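PDB 1Q1L: chorismate synthase from Aquifex aeolicus, which probably catalyses, with reduced FMN, the anti-1,4-elimination of phosphate from 5-enolpyruvylshikimate-3-phosphate to give chorismate, the last step of the shikimate pathway. Local coordinates for residues A[30-35]-A[383-388]; A[153-158]-A[370-375]; A[163-168]-A[201-206]; A[229-234]-A[354-359]; A[64-69]-A[80-85]. All blocks are in the same frame, centred on the assembly; numbering follows the deposited sequence.

Contact 1: residues A[30-35]-A[383-388]; sequences PANLPL and FMEEVK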
# COMPACT_ATOMS: atom_id res chain seq x y z
N PRO A 30 -4.08 -2.87 18.68
CA PRO A 30 -5.17 -2.23 19.43
C PRO A 30 -4.77 -1.67 20.78
O PRO A 30 -3.74 -2.05 21.35
CB PRO A 30 -6.20 -3.36 19.56
CG PRO A 30 -5.93 -4.21 18.34
CD PRO A 30 -4.42 -4.25 18.32
N ALA A 31 -5.60 -0.76 21.27
CA ALA A 31 -5.38 -0.12 22.56
C ALA A 31 -5.79 -1.06 23.69
O ALA A 31 -6.63 -1.94 23.51
CB ALA A 31 -6.22 1.17 22.66
N ASN A 32 -5.18 -0.85 24.86
CA ASN A 32 -5.47 -1.62 26.06
C ASN A 32 -4.81 -2.99 26.13
O ASN A 32 -5.26 -3.86 26.88
CB ASN A 32 -6.99 -1.74 26.25
CG ASN A 32 -7.66 -0.38 26.45
OD1 ASN A 32 -8.89 -0.26 26.35
ND2 ASN A 32 -6.87 0.64 26.72
N LEU A 33 -3.76 -3.18 25.34
CA LEU A 33 -3.01 -4.44 25.36
C LEU A 33 -1.86 -4.27 26.35
O LEU A 33 -1.03 -3.38 26.20
CB LEU A 33 -2.41 -4.74 23.98
CG LEU A 33 -1.42 -5.92 23.97
CD1 LEU A 33 -2.20 -7.22 24.10
CD2 LEU A 33 -0.60 -5.92 22.68
N PRO A 34 -1.81 -5.12 27.38
CA PRO A 34 -0.70 -4.98 28.34
C PRO A 34 0.61 -5.23 27.60
O PRO A 34 0.75 -6.23 26.91
CB PRO A 34 -0.99 -6.08 29.36
CG PRO A 34 -2.49 -6.22 29.30
CD PRO A 34 -2.77 -6.14 27.82
N LEU A 35 1.57 -4.32 27.75
CA LEU A 35 2.86 -4.47 27.07
C LEU A 35 3.99 -3.88 27.92
O LEU A 35 3.88 -2.77 28.43
CB LEU A 35 2.84 -3.76 25.71
CG LEU A 35 4.09 -3.85 24.83
CD1 LEU A 35 4.33 -5.30 24.40
CD2 LEU A 35 3.92 -2.97 23.60
N PHE A 383 -9.52 -1.55 20.03
CA PHE A 383 -9.19 -1.87 21.42
C PHE A 383 -9.40 -3.36 21.66
O PHE A 383 -10.25 -3.98 21.03
CB PHE A 383 -10.00 -1.03 22.42
CG PHE A 383 -11.48 -0.96 22.11
CD1 PHE A 383 -11.95 -0.16 21.08
CD2 PHE A 383 -12.39 -1.66 22.89
CE1 PHE A 383 -13.32 -0.05 20.83
CE2 PHE A 383 -13.76 -1.56 22.65
CZ PHE A 383 -14.23 -0.75 21.62
N MSE A 384 -8.61 -3.92 22.57
CA MSE A 384 -8.65 -5.35 22.87
C MSE A 384 -10.00 -5.96 23.19
O MSE A 384 -10.31 -7.07 22.75
CB MSE A 384 -7.65 -5.66 23.98
CG MSE A 384 -6.20 -5.47 23.57
SE MSE A 384 -5.73 -6.41 21.93
CE MSE A 384 -6.20 -8.21 22.48
N GLU A 385 -10.81 -5.25 23.97
CA GLU A 385 -12.13 -5.73 24.33
C GLU A 385 -12.96 -5.99 23.07
O GLU A 385 -13.68 -6.99 22.97
CB GLU A 385 -12.84 -4.69 25.21
CG GLU A 385 -12.16 -4.38 26.56
CD GLU A 385 -10.76 -3.75 26.45
OE1 GLU A 385 -10.58 -2.73 25.74
OE2 GLU A 385 -9.83 -4.29 27.09
N GLU A 386 -12.85 -5.08 22.11
CA GLU A 386 -13.59 -5.15 20.85
C GLU A 386 -13.12 -6.32 19.97
O GLU A 386 -13.94 -7.08 19.44
CB GLU A 386 -13.39 -3.82 20.11
CG GLU A 386 -14.11 -3.67 18.80
CD GLU A 386 -14.01 -2.24 18.28
OE1 GLU A 386 -12.89 -1.77 17.97
OE2 GLU A 386 -15.07 -1.59 18.18
N VAL A 387 -11.81 -6.46 19.82
CA VAL A 387 -11.23 -7.53 19.01
C VAL A 387 -11.51 -8.90 19.62
O VAL A 387 -11.85 -9.84 18.91
CB VAL A 387 -9.71 -7.33 18.86
CG1 VAL A 387 -9.13 -8.40 17.95
CG2 VAL A 387 -9.42 -5.94 18.30
N LYS A 388 -11.36 -9.02 20.94
CA LYS A 388 -11.61 -10.29 21.62
C LYS A 388 -13.05 -10.76 21.46
O LYS A 388 -13.30 -11.96 21.32
CB LYS A 388 -11.28 -10.18 23.10
CG LYS A 388 -9.80 -10.08 23.42
CD LYS A 388 -9.62 -9.93 24.92
CE LYS A 388 -8.16 -9.71 25.28
NZ LYS A 388 -8.01 -9.51 26.75
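Met384, a selenomethionine, lies against Pro30, Ala31 and Leu33, and the tight inner half of the contact is built on it. Its backbone N donates to Ala31 O over 3.0 Å, a nearly straight bond that arrives almost along the C=O axis. Phe383 CA sets a CA-H...O contact 3.3 Å from the same oxygen. Bends at chi2 (-52°) and chi3 (-58°) fold the Met384 chain back on itself: CG rests 3.9 Å from Leu33 CB, while SE returns to within 3.9 Å of Pro30 CB. Beside it the Pro30 ring crosses Val387 at about a right angle, CG to CG2 at 3.9 Å. Phe155 of helix 142-157 packs on Pro30, Leu33 and Met384, which buries this half. The Phe383 ring is buried too, but turned from the loop: one face lies on Glu386 CB, and it meets His397 of the third subunit.

The looser side belongs to Glu385, which is exposed, and Asn32, partly so. Glu385, bent at chi2, swings its carboxylate across the Asn32 side chain, the two planes 47° apart, but its OE1 is bound by Asn126 of the second subunit. The whole is a helix start tied to a loop by a lone backbone bridge, Ala31 with the N-cap residue Phe383, the loop carbonyl taking the N-H of Met384 in the first turn of helix 384-399.

Contact 2: residues A[153-158]-A[370-375]; sequences KKFLSE and VLADAL
Leu156 and Ala372 mark the point where the two helices come nearest, their CA atoms 6.2 Å apart. The methyls of Leu156 divide the work. CD2 sits over the backbone of helix 370-375, 3.8 Å from Ala372 CA, and also reaches Leu375 CD2 at 4.1 Å. CD1 goes the other way along that helix and meets Leu371 CB at 4.0 Å, the two leucine side chains crossing at about a right angle. Next to this, Phe155 meets the helix obliquely: CD2 lies 3.8 Å from Ala372 CB, and CE2 4.3 Å from Leu375 CD2. With CG opposite the backbone N (chi1 171°), Phe155 extends toward the partner helix. Ala372, with no more than a methyl, leaves room for both neighbours at once.

Outward from this apolar shell, Phe159 meets the Phe155 ring edge-to-face and also packs on Leu375. Lys153 forms salt bridges to Glu43 and to Glu364, the latter on the partner helix. On the far side of helix 356-379, Asp373 is held by the backbone N atoms of Arg7, Tyr8 and Leu9. The axes of the short helical segments 153-157 and 370-375 approach to 9.4 Å at 53°, a crossing with an apolar centre, flanked by the Lys153-Glu364 salt bridge, that belongs to the helical layer of the beta-alpha-beta sandwich fold.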
# COMPACT_ATOMS: atom_id res chain seq x y z
N LYS A 153 3.53 -11.00 19.20
CA LYS A 153 3.35 -12.24 19.95
C LYS A 153 2.47 -11.97 21.16
O LYS A 153 1.57 -12.74 21.47
CB LYS A 153 4.68 -12.80 20.43
CG LYS A 153 5.52 -13.49 19.37
CD LYS A 153 6.70 -14.19 20.03
CE LYS A 153 7.58 -14.91 19.03
NZ LYS A 153 8.72 -15.59 19.70
N LYS A 154 2.75 -10.88 21.88
CA LYS A 154 1.95 -10.55 23.05
C LYS A 154 0.50 -10.40 22.63
O LYS A 154 -0.41 -10.92 23.28
CB LYS A 154 2.44 -9.24 23.70
CG LYS A 154 1.71 -8.90 24.99
CD LYS A 154 1.79 -10.07 25.99
CE LYS A 154 0.90 -9.84 27.21
NZ LYS A 154 1.31 -8.64 27.99
N PHE A 155 0.28 -9.70 21.52
CA PHE A 155 -1.07 -9.51 21.00
C PHE A 155 -1.75 -10.86 20.72
O PHE A 155 -2.89 -11.09 21.14
CB PHE A 155 -1.01 -8.69 19.70
CG PHE A 155 -2.32 -8.62 18.97
CD1 PHE A 155 -3.40 -7.92 19.51
CD2 PHE A 155 -2.49 -9.30 17.76
CE1 PHE A 155 -4.64 -7.90 18.85
CE2 PHE A 155 -3.72 -9.28 17.10
CZ PHE A 155 -4.79 -8.58 17.65
N LEU A 156 -1.04 -11.75 20.04
CA LEU A 156 -1.57 -13.07 19.69
C LEU A 156 -1.88 -13.96 20.88
O LEU A 156 -2.84 -14.74 20.86
CB LEU A 156 -0.59 -13.81 18.78
CG LEU A 156 -0.43 -13.33 17.34
CD1 LEU A 156 0.69 -14.13 16.67
CD2 LEU A 156 -1.74 -13.50 16.60
N SER A 157 -1.05 -13.87 21.92
CA SER A 157 -1.25 -14.68 23.11
C SER A 157 -2.57 -14.35 23.80
O SER A 157 -3.12 -15.19 24.52
CB SER A 157 -0.08 -14.49 24.08
OG SER A 157 0.04 -13.14 24.48
N GLU A 158 -3.08 -13.14 23.60
CA GLU A 158 -4.34 -12.74 24.22
C GLU A 158 -5.48 -13.58 23.66
O GLU A 158 -6.56 -13.67 24.26
CB GLU A 158 -4.65 -11.26 23.95
CG GLU A 158 -3.65 -10.27 24.54
CD GLU A 158 -3.62 -10.31 26.06
OE1 GLU A 158 -4.70 -10.36 26.68
OE2 GLU A 158 -2.51 -10.27 26.63
N VAL A 370 3.02 -11.72 10.68
CA VAL A 370 2.09 -12.10 9.62
C VAL A 370 0.75 -12.52 10.20
O VAL A 370 -0.31 -12.10 9.73
CB VAL A 370 2.67 -13.27 8.77
CG1 VAL A 370 1.64 -13.73 7.73
CG2 VAL A 370 3.93 -12.81 8.06
N LEU A 371 0.79 -13.33 11.26
CA LEU A 371 -0.43 -13.81 11.87
C LEU A 371 -1.21 -12.72 12.58
O LEU A 371 -2.44 -12.69 12.51
CB LEU A 371 -0.14 -14.97 12.81
CG LEU A 371 0.42 -16.21 12.11
CD1 LEU A 371 0.52 -17.37 13.10
CD2 LEU A 371 -0.49 -16.61 10.95
N ALA A 372 -0.50 -11.83 13.28
CA ALA A 372 -1.16 -10.74 13.99
C ALA A 372 -1.84 -9.86 12.95
O ALA A 372 -2.98 -9.42 13.12
CB ALA A 372 -0.14 -9.92 14.80
N ASP A 373 -1.13 -9.61 11.85
CA ASP A 373 -1.65 -8.80 10.76
C ASP A 373 -2.92 -9.45 10.18
O ASP A 373 -3.95 -8.79 10.02
CB ASP A 373 -0.59 -8.67 9.67
CG ASP A 373 -1.05 -7.80 8.51
OD1 ASP A 373 -1.37 -6.62 8.77
OD2 ASP A 373 -1.10 -8.29 7.36
N ALA A 374 -2.83 -10.74 9.87
CA ALA A 374 -3.95 -11.48 9.30
C ALA A 374 -5.13 -11.59 10.26
O ALA A 374 -6.28 -11.65 9.83
CB ALA A 374 -3.50 -12.87 8.88
N LEU A 375 -4.86 -11.63 11.56
CA LEU A 375 -5.93 -11.74 12.53
C LEU A 375 -6.66 -10.40 12.61
O LEU A 375 -7.88 -10.35 12.62
CB LEU A 375 -5.38 -12.14 13.90
CG LEU A 375 -6.45 -12.46 14.95
CD1 LEU A 375 -7.39 -13.53 14.43
CD2 LEU A 375 -5.78 -12.91 16.24

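Contact 3: residues A[163-168]-A[201-206]; sequences IGSFVV and ELRIPF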
# COMPACT_ATOMS: atom_id res chain seq x y z
N ILE A 163 3.35 -19.15 19.38
CA ILE A 163 4.31 -19.31 18.31
C ILE A 163 5.59 -19.85 18.92
O ILE A 163 5.99 -19.44 20.01
CB ILE A 163 4.53 -17.96 17.60
CG1 ILE A 163 3.25 -17.60 16.83
CG2 ILE A 163 5.74 -18.03 16.71
CD1 ILE A 163 3.35 -16.40 15.95
N GLY A 164 6.22 -20.79 18.22
CA GLY A 164 7.45 -21.36 18.72
C GLY A 164 8.23 -21.94 17.57
O GLY A 164 7.77 -21.88 16.43
N SER A 165 9.40 -22.50 17.87
CA SER A 165 10.24 -23.08 16.84
C SER A 165 11.36 -23.93 17.43
O SER A 165 11.49 -24.04 18.65
CB SER A 165 10.87 -21.97 15.98
OG SER A 165 11.78 -21.20 16.75
N PHE A 166 12.16 -24.52 16.56
CA PHE A 166 13.28 -25.35 16.98
C PHE A 166 14.09 -25.75 15.77
O PHE A 166 13.55 -25.86 14.67
CB PHE A 166 12.77 -26.60 17.73
CG PHE A 166 11.65 -27.31 17.03
CD1 PHE A 166 11.91 -28.16 15.96
CD2 PHE A 166 10.34 -27.11 17.42
CE1 PHE A 166 10.87 -28.79 15.28
CE2 PHE A 166 9.29 -27.73 16.75
CZ PHE A 166 9.55 -28.57 15.68
N VAL A 167 15.39 -25.94 15.97
CA VAL A 167 16.28 -26.31 14.88
C VAL A 167 16.16 -27.81 14.59
O VAL A 167 16.05 -28.62 15.50
CB VAL A 167 17.74 -25.98 15.25
CG1 VAL A 167 18.68 -26.40 14.12
CG2 VAL A 167 17.88 -24.49 15.52
N VAL A 168 16.18 -28.17 13.31
CA VAL A 168 16.07 -29.57 12.92
C VAL A 168 17.33 -30.10 12.23
O VAL A 168 17.47 -31.30 12.01
CB VAL A 168 14.86 -29.81 12.01
CG1 VAL A 168 13.58 -29.40 12.72
CG2 VAL A 168 15.02 -29.02 10.72
N GLU A 201 21.59 -25.20 23.68
CA GLU A 201 22.51 -24.13 23.32
C GLU A 201 22.42 -23.88 21.82
O GLU A 201 22.93 -22.88 21.31
CB GLU A 201 23.94 -24.52 23.72
CG GLU A 201 24.93 -23.38 23.63
CD GLU A 201 26.28 -23.75 24.22
OE1 GLU A 201 26.90 -24.72 23.73
OE2 GLU A 201 26.72 -23.07 25.17
N LEU A 202 21.77 -24.80 21.12
CA LEU A 202 21.60 -24.71 19.67
C LEU A 202 20.11 -24.75 19.31
O LEU A 202 19.75 -24.87 18.14
CB LEU A 202 22.32 -25.88 18.98
CG LEU A 202 23.84 -25.96 19.15
CD1 LEU A 202 24.31 -27.35 18.77
CD2 LEU A 202 24.52 -24.89 18.29
N ARG A 203 19.26 -24.66 20.32
CA ARG A 203 17.82 -24.68 20.14
C ARG A 203 17.32 -25.93 19.41
O ARG A 203 16.37 -25.87 18.62
CB ARG A 203 17.35 -23.42 19.39
CG ARG A 203 17.51 -22.10 20.16
CD ARG A 203 16.15 -21.49 20.47
NE ARG A 203 15.31 -21.55 19.28
CZ ARG A 203 14.04 -21.90 19.27
NH1 ARG A 203 13.40 -22.22 20.38
NH2 ARG A 203 13.41 -21.98 18.11
N ILE A 204 17.97 -27.06 19.67
CA ILE A 204 17.53 -28.32 19.07
C ILE A 204 16.58 -28.96 20.08
O ILE A 204 16.75 -28.81 21.29
CB ILE A 204 18.72 -29.28 18.78
CG1 ILE A 204 19.63 -29.39 20.00
CG2 ILE A 204 19.49 -28.78 17.57
CD1 ILE A 204 20.79 -30.36 19.81
N PRO A 205 15.54 -29.67 19.60
CA PRO A 205 14.53 -30.33 20.42
C PRO A 205 15.04 -31.37 21.43
O PRO A 205 14.28 -31.80 22.29
CB PRO A 205 13.61 -30.97 19.38
CG PRO A 205 13.79 -30.12 18.18
CD PRO A 205 15.26 -29.88 18.17
N PHE A 206 16.29 -31.78 21.32
CA PHE A 206 16.85 -32.77 22.24
C PHE A 206 18.19 -32.31 22.79
O PHE A 206 19.24 -32.67 22.26
CB PHE A 206 17.00 -34.12 21.54
CG PHE A 206 15.72 -34.64 20.93
CD1 PHE A 206 15.26 -34.14 19.72
CD2 PHE A 206 14.95 -35.58 21.60
CE1 PHE A 206 14.05 -34.58 19.18
CE2 PHE A 206 13.75 -36.03 21.07
CZ PHE A 206 13.29 -35.53 19.86
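Val167 N and Arg203 O form the main bond between strand 163-168 and the 201-206 loop, 2.8 Å long and nearly straight at 171°, with the donor tilted 29° from the carbonyl plane. Gly164, Phe166 and Val168 spend backbone groups on strand 229-236, whereas Val167 gives its N-H to the loop instead. The positive phi of Arg203 (57°) turns the chain here. Its guanidinium then folds back, bent at chi2 and chi3, to Ser165, where NH1 makes a weak bond to Ser165 O at 3.2 Å. A stronger partner lies outside: NH1 forms a salt bridge to Glu198. Ser165 OG is satisfied by Glu364; its approach to NH2 is too close in the model to interpret, which leaves the placing of NH2 doubtful.

Proline has no N-H to offer, and Pro205 meets the strand through carbon instead. Its CD lies 3.1 Å from Val167 O, and its CG 3.5 Å from Phe166 CD1, the two side chains crossing at about a right angle. Replacing this proline with a glycine removes CG and CD, which would probably open a gap beside the Phe166 ring and leave the loop freer to turn. Val167 CB also packs on Ile204 CG2 at 4.0 Å. Arg203 sits about 9 Å, side chain to side chain, from Arg47, a predicted NADP(+)-binding residue. The loop between helices 187-197 and 210-221 thus lies across strand 162-170 of the five-stranded antiparallel sheet.

Contact 4: residues A[229-234]-A[354-359]; sequences GVFEVF and VAVPAA
Val356, in the first turn of its helix, and Phe231 of the strand bury the most surface, and Ala359 one turn on completes the set. Val356 pushes CG2 into the strand, 3.7 Å from Gly229 C; with CG2 opposite the backbone N, this methyl is the one that leads. Gly229 makes room for it, since a beta carbon there would collide with CG2. The same methyl also stands at the edge of the Phe231 ring, 4.0 Å from CD1, as the two side chains slide past each other in opposite directions.

Phe231 in turn reaches over the helix. Its CE1 touches Ala359 CB at 3.7 Å, and one face of the ring lies over Ala359 C, 3.8 Å from CZ. A serine in place of Phe231 removes the ring and is likely to leave Ala359 and the flank of Val356 facing a gap between strand and helix.

Val230, pointing away from the helix, packs on Ala278 of the fourth subunit. Ala359 lies about 7 Å, side chain to side chain, from Ala265, a predicted FMN-binding residue. The bonded neighbours of strand 229-236 are 162-170 and 317-323, and Met323 and Val321 of the latter pack on Ala359 and Phe231; helix 356-379 thus starts against one face of this antiparallel sheet.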
# COMPACT_ATOMS: atom_id res chain seq x y z
N GLY A 229 21.67 -24.22 8.12
CA GLY A 229 20.76 -24.99 8.95
C GLY A 229 19.31 -24.87 8.55
O GLY A 229 18.94 -24.06 7.69
N VAL A 230 18.48 -25.69 9.17
CA VAL A 230 17.05 -25.68 8.89
C VAL A 230 16.29 -25.69 10.20
O VAL A 230 16.66 -26.39 11.14
CB VAL A 230 16.64 -26.93 8.07
CG1 VAL A 230 15.14 -26.95 7.89
CG2 VAL A 230 17.35 -26.92 6.73
N PHE A 231 15.23 -24.89 10.27
CA PHE A 231 14.41 -24.88 11.47
C PHE A 231 12.94 -24.87 11.09
O PHE A 231 12.58 -24.59 9.95
CB PHE A 231 14.72 -23.68 12.36
CG PHE A 231 14.56 -22.35 11.68
CD1 PHE A 231 15.62 -21.79 10.98
CD2 PHE A 231 13.36 -21.66 11.75
CE1 PHE A 231 15.48 -20.54 10.36
CE2 PHE A 231 13.21 -20.42 11.13
CZ PHE A 231 14.27 -19.86 10.44
N GLU A 232 12.09 -25.21 12.05
CA GLU A 232 10.66 -25.23 11.80
C GLU A 232 10.02 -24.26 12.78
O GLU A 232 10.39 -24.20 13.96
CB GLU A 232 10.10 -26.65 11.99
CG GLU A 232 10.88 -27.69 11.17
CD GLU A 232 10.32 -29.10 11.25
OE1 GLU A 232 9.79 -29.49 12.32
OE2 GLU A 232 10.43 -29.84 10.24
N VAL A 233 9.10 -23.46 12.27
CA VAL A 233 8.40 -22.48 13.09
C VAL A 233 6.94 -22.87 13.06
O VAL A 233 6.43 -23.25 12.01
CB VAL A 233 8.53 -21.05 12.50
CG1 VAL A 233 7.97 -20.03 13.49
CG2 VAL A 233 9.97 -20.75 12.19
N PHE A 234 6.27 -22.77 14.19
CA PHE A 234 4.87 -23.14 14.23
C PHE A 234 4.07 -22.13 15.04
O PHE A 234 4.62 -21.35 15.82
CB PHE A 234 4.70 -24.53 14.86
CG PHE A 234 5.07 -24.58 16.32
CD1 PHE A 234 4.15 -24.22 17.29
CD2 PHE A 234 6.35 -24.93 16.72
CE1 PHE A 234 4.50 -24.21 18.65
CE2 PHE A 234 6.71 -24.93 18.05
CZ PHE A 234 5.78 -24.57 19.02
N VAL A 354 27.60 -20.33 14.87
CA VAL A 354 26.47 -20.85 14.10
C VAL A 354 25.28 -19.91 14.29
O VAL A 354 24.96 -19.54 15.42
CB VAL A 354 26.07 -22.26 14.58
CG1 VAL A 354 25.00 -22.84 13.67
CG2 VAL A 354 27.30 -23.16 14.59
N ALA A 355 24.63 -19.54 13.20
CA ALA A 355 23.51 -18.61 13.28
C ALA A 355 22.10 -19.18 13.14
O ALA A 355 21.13 -18.45 13.35
CB ALA A 355 23.71 -17.49 12.25
N VAL A 356 21.98 -20.46 12.81
CA VAL A 356 20.65 -21.04 12.65
C VAL A 356 19.75 -20.88 13.89
O VAL A 356 18.54 -20.68 13.75
CB VAL A 356 20.70 -22.54 12.24
CG1 VAL A 356 21.07 -23.41 13.42
CG2 VAL A 356 19.36 -22.96 11.66
N PRO A 357 20.32 -20.95 15.11
CA PRO A 357 19.48 -20.80 16.30
C PRO A 357 18.85 -19.42 16.36
O PRO A 357 17.67 -19.28 16.65
CB PRO A 357 20.47 -21.03 17.45
CG PRO A 357 21.49 -21.94 16.84
CD PRO A 357 21.70 -21.30 15.50
N ALA A 358 19.65 -18.40 16.09
CA ALA A 358 19.15 -17.03 16.10
C ALA A 358 18.11 -16.89 15.00
O ALA A 358 17.04 -16.32 15.21
CB ALA A 358 20.29 -16.05 15.86
N ALA A 359 18.41 -17.44 13.82
CA ALA A 359 17.49 -17.36 12.69
C ALA A 359 16.11 -17.85 13.09
O ALA A 359 15.11 -17.19 12.83
CB ALA A 359 18.02 -18.18 11.52

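Contact 5: residues A[64-69]-A[80-85]; sequences AEILSG and IALFIR
Ile66 and Leu82 stand side by side and point the same way, with Ile66 CG1 and Leu82 CD2 3.8 Å apart. Ala64 adds a small methyl to this face, and Ile84 CG1 fills the space over it at 4.0 Å. Helices 37-48 and 142-157 supply the matching surface, with Ile40 on Ala64 and Leu82, and Ala147 on Leu82 and Ile84.

On the other face Ala81 is the hollow. Leu67 CB comes in at 4.0 Å from Ala81 CB, and Ser68 OG approaches the same methyl at 3.6 Å. Farther out, Leu67 CD1 leans on Phe83 CB at 3.9 Å. Ser68 OG takes only a weak bond from Ala81 N, its better partner being Pro79 O. Leu67 N bonds to Ala81 O at 2.7 Å, but the Leu67 backbone (phi -97°, psi -14°) breaks the strand's alternation, consistent with a beta bulge. Gly69 follows with a positive phi that calls for glycine.

Below the side chains, Glu65 and Phe83 form a hydrogen-bonded antiparallel pair, Glu65 N to Phe83 O being 2.9 Å. The second subunit packs on the Phe83 face, where its Lys20 pairs with Glu65. These are two neighbouring strands of the four-stranded antiparallel sheet, 64-68 outermost within this chain, one face on helices and the other on a partner subunit.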
# COMPACT_ATOMS: atom_id res chain seq x y z
N ALA A 64 15.37 -3.00 24.63
CA ALA A 64 14.60 -2.04 23.88
C ALA A 64 13.95 -1.06 24.83
O ALA A 64 13.52 -1.42 25.93
CB ALA A 64 13.53 -2.76 23.07
N GLU A 65 13.91 0.20 24.42
CA GLU A 65 13.27 1.22 25.23
C GLU A 65 12.02 1.63 24.48
O GLU A 65 12.08 1.89 23.28
CB GLU A 65 14.19 2.44 25.41
CG GLU A 65 13.42 3.70 25.85
CD GLU A 65 14.32 4.83 26.32
OE1 GLU A 65 15.36 5.10 25.69
OE2 GLU A 65 13.96 5.47 27.33
N ILE A 66 10.89 1.65 25.16
CA ILE A 66 9.65 2.05 24.52
C ILE A 66 9.60 3.57 24.55
O ILE A 66 9.67 4.17 25.62
CB ILE A 66 8.42 1.47 25.25
CG1 ILE A 66 8.43 -0.06 25.15
CG2 ILE A 66 7.14 2.05 24.65
CD1 ILE A 66 7.24 -0.74 25.80
N LEU A 67 9.49 4.18 23.38
CA LEU A 67 9.47 5.64 23.26
C LEU A 67 8.07 6.24 23.17
O LEU A 67 7.90 7.45 23.32
CB LEU A 67 10.27 6.07 22.04
CG LEU A 67 11.72 5.61 21.94
CD1 LEU A 67 12.29 6.01 20.59
CD2 LEU A 67 12.54 6.22 23.07
N SER A 68 7.06 5.41 22.92
CA SER A 68 5.70 5.90 22.80
C SER A 68 4.73 4.75 22.61
O SER A 68 5.13 3.61 22.43
CB SER A 68 5.58 6.83 21.60
OG SER A 68 5.62 6.10 20.39
N GLY A 69 3.44 5.09 22.65
CA GLY A 69 2.39 4.10 22.44
C GLY A 69 1.97 3.30 23.65
O GLY A 69 1.03 2.51 23.57
N ILE A 80 3.66 2.64 18.24
CA ILE A 80 4.61 2.20 19.24
C ILE A 80 6.02 2.32 18.66
O ILE A 80 6.35 1.67 17.67
CB ILE A 80 4.36 0.73 19.63
CG1 ILE A 80 2.93 0.57 20.14
CG2 ILE A 80 5.38 0.29 20.68
CD1 ILE A 80 2.52 -0.86 20.40
N ALA A 81 6.84 3.16 19.28
CA ALA A 81 8.21 3.38 18.83
C ALA A 81 9.18 2.74 19.81
O ALA A 81 9.04 2.89 21.02
CB ALA A 81 8.49 4.88 18.69
N LEU A 82 10.16 2.03 19.27
CA LEU A 82 11.16 1.35 20.08
C LEU A 82 12.55 1.74 19.63
O LEU A 82 12.77 2.02 18.45
CB LEU A 82 11.00 -0.17 19.93
CG LEU A 82 9.61 -0.80 20.05
CD1 LEU A 82 9.68 -2.25 19.59
CD2 LEU A 82 9.10 -0.71 21.48
N PHE A 83 13.49 1.76 20.57
CA PHE A 83 14.87 2.05 20.24
C PHE A 83 15.75 1.01 20.92
O PHE A 83 15.56 0.72 22.10
CB PHE A 83 15.28 3.45 20.70
CG PHE A 83 16.65 3.86 20.23
CD1 PHE A 83 16.93 3.97 18.87
CD2 PHE A 83 17.68 4.09 21.15
CE1 PHE A 83 18.21 4.30 18.43
CE2 PHE A 83 18.96 4.43 20.71
CZ PHE A 83 19.23 4.53 19.35
N ILE A 84 16.68 0.43 20.17
CA ILE A 84 17.58 -0.57 20.70
C ILE A 84 19.01 -0.05 20.56
O ILE A 84 19.54 0.00 19.46
CB ILE A 84 17.49 -1.91 19.93
CG1 ILE A 84 16.08 -2.48 20.02
CG2 ILE A 84 18.50 -2.91 20.49
CD1 ILE A 84 15.84 -3.66 19.09
N ARG A 85 19.62 0.33 21.68
CA ARG A 85 20.98 0.85 21.63
C ARG A 85 21.96 -0.25 21.22
O ARG A 85 21.80 -1.41 21.61
CB ARG A 85 21.39 1.42 22.99
CG ARG A 85 20.64 2.69 23.36
CD ARG A 85 21.27 3.37 24.58
NE ARG A 85 20.59 4.62 24.92
CZ ARG A 85 20.96 5.44 25.90
NH1 ARG A 85 22.02 5.14 26.65
NH2 ARG A 85 20.28 6.55 26.14

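Contact 1 joins the early loop 30-35 to the last helix, and all the others nest within the chain it closes. Contact 5 comes first along that chain, then contact 2 opens, enclosing contacts 3 and 4 in series. Contacts 3 and 4, centres 7 Å apart, use neighbouring strands of the five-stranded sheet, while contact 5 lies in the four-stranded sheet, its centre 26 to 28 Å from theirs. Between the sheets, helix 356-379 serves both contact 2 and contact 4. Contacts 1 and 2 touch, Lys154 NZ probably bonding to Pro34 O at 2.7 Å. Two sheets with helices between them make up the beta-alpha-beta sandwich, and contacts 1 and 5 both reach the second subunit of the tetramer.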